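Local coordinates for EAL domain protein (Vibrio cholerae serotype O1, PDB 6IJ2) that degrades cyclic dinucleotides such as c-di-GMP and cGAMP as a phosphodiesterase, and is seen here with the linear dinucleotide 5'-pGpG and calcium bound, at residues 94-99 with 127-132; 216-221 with 235-240. The protein carries 1 engineered substitution. All blocks are in the same frame, centred on the assembly; numbering follows the deposited sequence.

Contact 1: 94-99 with 127-132; sequences INFLPN and FEFTEA. With CA (calcium ion), chain J; CA (calcium ion), chain L; nucleotides of chain B.
Asn-95 and Glu-128 reach from neighbouring parallel strands to the same calcium ion. The amide oxygen OD1 of Asn-95 binds it at 2.4 Å and the carboxylate oxygen OE2 of Glu-128 at 2.3 Å. The two flat groups are turned 76° apart, and the metal lets their oxygens lie close together without a hydrogen bond between them. Glu-45, Asp-158, a water and a phosphate of the dinucleotide complete the site. With its chain extended beyond CG (chi2 -174°), Glu-128 carries its carboxylate out to the ion. The other oxygen, OE1, is held by Ser-93 and by a salt bridge to Lys-179, which together fix the rotation of the group.

Further along, Thr-130 OG1 binds a second calcium more loosely, at 2.8 Å, and Asp-159 shares that ion. A water on this calcium is hydrogen-bonded to both ribose hydroxyls of G2 of chain B. The guanine of G2 lies next to Asn-95 CB and Leu-97.

Behind these ligands, the backbone sets the register: Glu-128 N donates to Ile-94 O, and Glu-128 O accepts from Phe-96 N, each at 2.8 Å.

On the other face of the sheet, Phe-96 and Phe-129 meet obliquely, ring centroids 5.2 Å apart and planes at 48°. Ile-94 and Phe-127 run side by side there, CB to CE1 3.9 Å. Phe-96 and Phe-127 touch helix 68-85, and Ile-144 of helix 139-151 meets both Phe-96 and Phe-129, while strand 154-160 hydrogen-bonds along the far edge of strand 125-129.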
loop_
_atom_site.group_PDB
_atom_site.type_symbol
_atom_site.label_atom_id
_atom_site.label_comp_id
_atom_site.label_asym_id
_atom_site.label_seq_id
_atom_site.Cartn_x
_atom_site.Cartn_y
_atom_site.Cartn_z
ATOM N N ILE A 94 -11.371 -18.307 -2.705
ATOM C CA ILE A 94 -11.381 -18.058 -4.142
ATOM C C ILE A 94 -10.864 -16.655 -4.384
ATOM O O ILE A 94 -11.247 -15.713 -3.682
ATOM C CB ILE A 94 -12.784 -18.226 -4.753
ATOM C CG1 ILE A 94 -13.286 -19.649 -4.500
ATOM C CG2 ILE A 94 -12.765 -17.940 -6.261
ATOM C CD1 ILE A 94 -14.777 -19.825 -4.749
ATOM N N ASN A 95 -9.994 -16.522 -5.377
ATOM C CA ASN A 95 -9.451 -15.219 -5.735
ATOM C C ASN A 95 -10.477 -14.450 -6.554
ATOM O O ASN A 95 -11.011 -14.971 -7.537
ATOM C CB ASN A 95 -8.159 -15.375 -6.535
ATOM C CG ASN A 95 -7.001 -15.867 -5.686
ATOM O OD1 ASN A 95 -6.390 -15.094 -4.950
ATOM N ND2 ASN A 95 -6.694 -17.154 -5.787
ATOM N N PHE A 96 -10.770 -13.221 -6.148
ATOM C CA PHE A 96 -11.760 -12.414 -6.849
ATOM C C PHE A 96 -11.023 -11.583 -7.889
ATOM O O PHE A 96 -10.240 -10.698 -7.538
ATOM C CB PHE A 96 -12.544 -11.537 -5.875
ATOM C CG PHE A 96 -13.806 -10.932 -6.456
ATOM C CD1 PHE A 96 -13.944 -10.709 -7.820
ATOM C CD2 PHE A 96 -14.852 -10.576 -5.626
ATOM C CE1 PHE A 96 -15.092 -10.141 -8.340
ATOM C CE2 PHE A 96 -16.007 -10.012 -6.140
ATOM C CZ PHE A 96 -16.125 -9.794 -7.498
ATOM N N LEU A 97 -11.293 -11.866 -9.166
ATOM C CA LEU A 97 -10.690 -11.161 -10.285
ATOM C C LEU A 97 -10.868 -9.651 -10.120
ATOM O O LEU A 97 -12.010 -9.176 -10.021
ATOM C CB LEU A 97 -11.315 -11.626 -11.600
ATOM C CG LEU A 97 -10.734 -11.023 -12.884
ATOM C CD1 LEU A 97 -9.433 -11.714 -13.274
ATOM C CD2 LEU A 97 -11.742 -11.073 -14.022
ATOM N N PRO A 98 -9.773 -8.876 -10.079
ATOM C CA PRO A 98 -9.852 -7.428 -9.824
ATOM C C PRO A 98 -11.007 -6.698 -10.507
ATOM O O PRO A 98 -11.142 -6.692 -11.737
ATOM C CB PRO A 98 -8.491 -6.945 -10.327
ATOM C CG PRO A 98 -7.577 -8.074 -9.941
ATOM C CD PRO A 98 -8.377 -9.334 -10.188
ATOM N N ASN A 99 -11.831 -6.049 -9.678
ATOM C CA ASN A 99 -13.215 -5.727 -9.995
ATOM C C ASN A 99 -13.407 -4.312 -10.532
ATOM O O ASN A 99 -14.528 -3.792 -10.490
ATOM C CB ASN A 99 -14.093 -5.926 -8.756
ATOM C CG ASN A 99 -13.460 -6.847 -7.726
ATOM O OD1 ASN A 99 -12.261 -7.115 -7.765
ATOM N ND2 ASN A 99 -14.267 -7.328 -6.786
ATOM N N PHE A 127 -13.792 -15.177 -0.167
ATOM C CA PHE A 127 -13.320 -14.487 -1.360
ATOM C C PHE A 127 -12.144 -13.600 -0.991
ATOM O O PHE A 127 -12.226 -12.820 -0.040
ATOM C CB PHE A 127 -14.440 -13.670 -2.007
ATOM C CG PHE A 127 -15.365 -14.504 -2.849
ATOM C CD1 PHE A 127 -14.978 -14.900 -4.119
ATOM C CD2 PHE A 127 -16.597 -14.925 -2.365
ATOM C CE1 PHE A 127 -15.807 -15.690 -4.890
ATOM C CE2 PHE A 127 -17.434 -15.705 -3.141
ATOM C CZ PHE A 127 -17.041 -16.095 -4.392
ATOM N N GLU A 128 -11.053 -13.732 -1.741
ATOM C CA GLU A 128 -9.852 -12.929 -1.529
ATOM C C GLU A 128 -9.834 -11.771 -2.513
ATOM O O GLU A 128 -9.961 -11.978 -3.726
ATOM C CB GLU A 128 -8.590 -13.778 -1.687
ATOM C CG GLU A 128 -8.638 -15.038 -0.847
ATOM C CD GLU A 128 -7.347 -15.816 -0.874
ATOM O OE1 GLU A 128 -7.272 -16.840 -0.171
ATOM O OE2 GLU A 128 -6.405 -15.402 -1.591
ATOM N N PHE A 129 -9.656 -10.563 -1.989
ATOM C CA PHE A 129 -9.844 -9.339 -2.757
ATOM C C PHE A 129 -8.489 -8.709 -3.057
ATOM O O PHE A 129 -7.705 -8.443 -2.138
ATOM C CB PHE A 129 -10.747 -8.361 -2.002
ATOM C CG PHE A 129 -12.208 -8.730 -2.051
ATOM C CD1 PHE A 129 -12.732 -9.634 -1.144
ATOM C CD2 PHE A 129 -13.052 -8.162 -2.990
ATOM C CE1 PHE A 129 -14.074 -9.985 -1.174
ATOM C CE2 PHE A 129 -14.398 -8.507 -3.032
ATOM C CZ PHE A 129 -14.910 -9.422 -2.122
ATOM N N THR A 130 -8.222 -8.503 -4.343
ATOM C CA THR A 130 -7.076 -7.758 -4.840
ATOM C C THR A 130 -7.590 -6.583 -5.659
ATOM O O THR A 130 -8.523 -6.732 -6.455
ATOM C CB THR A 130 -6.161 -8.626 -5.724
ATOM O OG1 THR A 130 -5.700 -9.768 -4.990
ATOM C CG2 THR A 130 -4.955 -7.818 -6.194
ATOM N N GLU A 131 -6.980 -5.422 -5.459
ATOM C CA GLU A 131 -7.367 -4.226 -6.192
ATOM C C GLU A 131 -6.892 -4.297 -7.641
ATOM O O GLU A 131 -5.841 -4.867 -7.945
ATOM C CB GLU A 131 -6.787 -2.987 -5.512
ATOM C CG GLU A 131 -6.994 -2.946 -4.002
ATOM C CD GLU A 131 -5.829 -3.553 -3.218
ATOM O OE1 GLU A 131 -5.400 -4.678 -3.553
ATOM O OE2 GLU A 131 -5.338 -2.898 -2.267
ATOM N N ALA A 132 -7.683 -3.706 -8.541
ATOM C CA ALA A 132 -7.307 -3.668 -9.947
ATOM C C ALA A 132 -6.374 -2.508 -10.254
ATOM O O ALA A 132 -5.530 -2.616 -11.151
ATOM C CB ALA A 132 -8.557 -3.569 -10.821
HETATM CA CA CA J . -4.803 -15.149 -3.185
HETATM CA CA CA L . -3.378 -11.244 -5.397
ATOM P P G B 2 -0.024 -19.163 -8.802
ATOM O OP1 G B 2 -0.872 -20.229 -8.394
ATOM O OP2 G B 2 0.857 -19.341 -9.908
ATOM O "O5'" G B 2 -0.880 -17.871 -9.087
ATOM C "C5'" G B 2 -0.348 -16.755 -9.788
ATOM C "C4'" G B 2 -1.315 -15.607 -9.724
ATOM O "O4'" G B 2 -2.572 -16.012 -10.300
ATOM C "C3'" G B 2 -1.641 -15.097 -8.320
ATOM O "O3'" G B 2 -1.666 -13.683 -8.259
ATOM C "C2'" G B 2 -3.056 -15.601 -8.084
ATOM O "O2'" G B 2 -3.850 -14.823 -7.230
ATOM C "C1'" G B 2 -3.621 -15.567 -9.497
ATOM N N9 G B 2 -4.722 -16.503 -9.624
ATOM C C8 G B 2 -4.675 -17.862 -9.464
ATOM N N7 G B 2 -5.841 -18.430 -9.570
ATOM C C5 G B 2 -6.713 -17.379 -9.787
ATOM C C6 G B 2 -8.113 -17.374 -9.976
ATOM O O6 G B 2 -8.890 -18.322 -9.968
ATOM N N1 G B 2 -8.598 -16.093 -10.177
ATOM C C2 G B 2 -7.834 -14.958 -10.182
ATOM N N2 G B 2 -8.487 -13.813 -10.381
ATOM N N3 G B 2 -6.526 -14.949 -10.023
ATOM C C4 G B 2 -6.034 -16.184 -9.830
HETATM O O HOH W 1 -3.153 -16.045 -1.825
HETATM O O HOH W 2 -4.032 -11.712 -7.647
#

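Contact 2: 216-221 with 235-240. With nucleotides of chain B.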
loop_
_atom_site.group_PDB
_atom_site.type_symbol
_atom_site.label_atom_id
_atom_site.label_comp_id
_atom_site.label_asym_id
_atom_site.label_seq_id
_atom_site.Cartn_x
_atom_site.Cartn_y
_atom_site.Cartn_z
ATOM N N GLY A 216 3.073 -17.467 1.957
ATOM C CA GLY A 216 4.390 -17.728 1.406
ATOM C C GLY A 216 5.446 -18.137 2.408
ATOM O O GLY A 216 6.630 -17.847 2.194
ATOM N N VAL A 217 5.053 -18.798 3.494
ATOM C CA VAL A 217 6.025 -19.323 4.448
ATOM C C VAL A 217 6.815 -20.436 3.780
ATOM O O VAL A 217 6.234 -21.390 3.251
ATOM C CB VAL A 217 5.320 -19.820 5.718
ATOM C CG1 VAL A 217 6.323 -20.438 6.676
ATOM C CG2 VAL A 217 4.579 -18.678 6.368
ATOM N N GLU A 218 8.145 -20.312 3.789
ATOM C CA GLU A 218 9.016 -21.258 3.110
ATOM C C GLU A 218 9.965 -22.021 4.025
ATOM O O GLU A 218 10.532 -23.028 3.587
ATOM C CB GLU A 218 9.828 -20.545 2.012
ATOM C CG GLU A 218 8.943 -20.129 0.839
ATOM C CD GLU A 218 9.702 -19.607 -0.361
ATOM O OE1 GLU A 218 9.055 -19.354 -1.398
ATOM O OE2 GLU A 218 10.937 -19.453 -0.277
ATOM N N SER A 219 10.115 -21.624 5.285
ATOM C CA SER A 219 11.068 -22.295 6.156
ATOM C C SER A 219 10.498 -22.419 7.559
ATOM O O SER A 219 9.629 -21.649 7.973
ATOM C CB SER A 219 12.401 -21.546 6.212
ATOM O OG SER A 219 12.216 -20.270 6.794
ATOM N N HIS A 220 11.028 -23.396 8.298
ATOM C CA HIS A 220 10.631 -23.557 9.692
ATOM C C HIS A 220 10.928 -22.304 10.505
ATOM O O HIS A 220 10.161 -21.943 11.405
ATOM C CB HIS A 220 11.332 -24.764 10.315
ATOM C CG HIS A 220 11.039 -24.926 11.774
ATOM N ND1 HIS A 220 11.833 -24.378 12.755
ATOM C CD2 HIS A 220 10.018 -25.540 12.416
ATOM C CE1 HIS A 220 11.327 -24.664 13.942
ATOM N NE2 HIS A 220 10.224 -25.368 13.765
ATOM N N ALA A 221 12.053 -21.641 10.226
ATOM C CA ALA A 221 12.422 -20.472 11.020
ATOM C C ALA A 221 11.396 -19.356 10.876
ATOM O O ALA A 221 11.082 -18.663 11.854
ATOM C CB ALA A 221 13.810 -19.974 10.612
ATOM N N GLN A 235 0.144 -20.168 5.302
ATOM C CA GLN A 235 0.087 -20.790 3.991
ATOM C C GLN A 235 1.476 -20.685 3.382
ATOM O O GLN A 235 2.188 -19.708 3.628
ATOM C CB GLN A 235 -0.969 -20.081 3.133
ATOM C CG GLN A 235 -1.207 -20.645 1.781
ATOM C CD GLN A 235 -2.311 -19.902 1.041
ATOM O OE1 GLN A 235 -2.983 -19.015 1.595
ATOM N NE2 GLN A 235 -2.499 -20.252 -0.208
ATOM N N GLY A 236 1.876 -21.683 2.609
ATOM C CA GLY A 236 3.167 -21.587 1.954
ATOM C C GLY A 236 3.754 -22.944 1.625
ATOM O O GLY A 236 3.323 -23.984 2.122
ATOM N N TYR A 237 4.786 -22.902 0.771
ATOM C CA TYR A 237 5.483 -24.117 0.358
ATOM C C TYR A 237 5.996 -24.919 1.547
ATOM O O TYR A 237 6.098 -26.147 1.463
ATOM C CB TYR A 237 6.650 -23.768 -0.566
ATOM C CG TYR A 237 6.259 -23.274 -1.949
ATOM C CD1 TYR A 237 4.938 -23.326 -2.395
ATOM C CD2 TYR A 237 7.217 -22.772 -2.812
ATOM C CE1 TYR A 237 4.591 -22.878 -3.662
ATOM C CE2 TYR A 237 6.882 -22.314 -4.076
ATOM C CZ TYR A 237 5.568 -22.373 -4.499
ATOM O OH TYR A 237 5.240 -21.923 -5.762
ATOM N N TYR A 238 6.343 -24.252 2.653
ATOM C CA TYR A 238 6.792 -24.993 3.827
ATOM C C TYR A 238 5.749 -26.007 4.276
ATOM O O TYR A 238 6.101 -27.091 4.756
ATOM C CB TYR A 238 7.118 -24.040 4.974
ATOM C CG TYR A 238 7.531 -24.773 6.231
ATOM C CD1 TYR A 238 8.703 -25.514 6.268
ATOM C CD2 TYR A 238 6.739 -24.736 7.373
ATOM C CE1 TYR A 238 9.080 -26.208 7.410
ATOM C CE2 TYR A 238 7.109 -25.428 8.528
ATOM C CZ TYR A 238 8.285 -26.152 8.536
ATOM O OH TYR A 238 8.666 -26.834 9.667
ATOM N N PHE A 239 4.467 -25.685 4.107
ATOM C CA PHE A 239 3.393 -26.602 4.485
ATOM C C PHE A 239 3.019 -27.538 3.340
ATOM O O PHE A 239 2.995 -28.762 3.512
ATOM C CB PHE A 239 2.176 -25.804 4.959
ATOM C CG PHE A 239 2.484 -24.887 6.100
ATOM C CD1 PHE A 239 2.610 -25.384 7.390
ATOM C CD2 PHE A 239 2.698 -23.532 5.882
ATOM C CE1 PHE A 239 2.924 -24.536 8.452
ATOM C CE2 PHE A 239 3.013 -22.686 6.939
ATOM C CZ PHE A 239 3.121 -23.186 8.223
ATOM N N ALA A 240 2.741 -26.978 2.166
ATOM C CA ALA A 240 2.443 -27.785 0.995
ATOM C C ALA A 240 2.323 -26.874 -0.206
ATOM O O ALA A 240 1.686 -25.820 -0.125
ATOM C CB ALA A 240 1.141 -28.581 1.168
ATOM O OP3 G B 1 -1.356 -13.955 -3.187
ATOM P P G B 1 -1.628 -14.320 -4.552
ATOM O OP1 G B 1 -2.894 -14.975 -4.670
ATOM O OP2 G B 1 -1.424 -13.133 -5.314
ATOM O "O5'" G B 1 -0.451 -15.307 -4.888
ATOM C "C5'" G B 1 -0.652 -16.714 -4.970
ATOM C "C4'" G B 1 0.542 -17.365 -5.625
ATOM O "O4'" G B 1 1.551 -17.624 -4.630
ATOM C "C3'" G B 1 0.289 -18.708 -6.319
ATOM O "O3'" G B 1 0.843 -18.776 -7.617
ATOM C "C2'" G B 1 1.020 -19.703 -5.429
ATOM O "O2'" G B 1 1.582 -20.806 -6.077
ATOM C "C1'" G B 1 2.157 -18.848 -4.898
ATOM N N9 G B 1 2.725 -19.362 -3.660
ATOM C C8 G B 1 2.056 -20.003 -2.648
ATOM N N7 G B 1 2.831 -20.339 -1.658
ATOM C C5 G B 1 4.083 -19.883 -2.033
ATOM C C6 G B 1 5.327 -19.954 -1.356
ATOM O O6 G B 1 5.577 -20.457 -0.270
ATOM N N1 G B 1 6.347 -19.378 -2.099
ATOM C C2 G B 1 6.187 -18.797 -3.328
ATOM N N2 G B 1 7.283 -18.279 -3.875
ATOM N N3 G B 1 5.032 -18.710 -3.962
ATOM C C4 G B 1 4.030 -19.269 -3.261
#
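Tyr-238 lays its ring against the backbone at Ser-219 and His-220, with His-220 N 3.5 Å above one face and offset toward the rim. CG is anti to the backbone N (chi1 178°), which sends the ring along the start of helix 220-229. It lies alongside the His-220 side chain, both pointing the same way, and the hydroxyl comes to the edge of the imidazole, in its plane, OH to CD2 3.3 Å. That hydroxyl is hydrogen-bonded to Glu-253. Val-217 crosses obliquely to both Tyr-238 and Phe-239, its CB meeting Phe-239 CE2 at 3.9 Å.

Two backbone bonds hold the segments together. Val-217 N donates to a lone pair of Gln-235 O at 3.0 Å, and Val-217 O accepts from Tyr-238 N at 2.9 Å. Between them Gly-236 CA makes a CA-H...O contact to Val-217 O (3.3 Å). A CB here would point into that oxygen, and the backbone angles would also jam it against the carbonyl of Gln-235.

Tyr-237 and Glu-218 turn to the guanine of G1 of chain B. Tyr-237 covers one face of the base, whose C6 sits 3.4 Å above the centre of the phenol ring. Glu-218, extended beyond CG, comes to the Watson-Crick edge, where one carboxylate oxygen, OE1, accepts from N1 at 2.8 Å and, in a more bent bond, from N2. The nearly straight bond from the backbone N of Tyr-237 to O6 (178°) completes the readout, so O6, N1 and N2 each meet a protein partner, a pattern consistent with recognition of guanine.

Segment 216-221 leads from strand 211-214 into helix 220-229, while 235-240 lies at the break in strand 233-244. A nucleotide pocket built from loops and irregular strand ends at one end of the barrel is characteristic of the TIM-barrel-like EAL domain.

Contact 1 is the more buried of the two, a pairing of adjacent parallel strands, 91-96 and 125-129; contact 2 is partly buried and made mostly of loop, with Tyr-237 exposed. Each joins elements of its own beta-alpha-beta unit, and their centres lie about 23 Å apart on opposite sides of the chain's centre. They share the dinucleotide but treat it differently: 94-99 with 127-132 works through calcium held by amide, carboxylate and hydroxyl oxygens near the phosphate and G2, whereas 216-221 with 235-240 recognises the base of G1 by hydrogen bonds and the Tyr-237 ring laid over its face. Lys-179 bridges the two, pairing with Glu-128 in contact 1 and Gln-235 in contact 2.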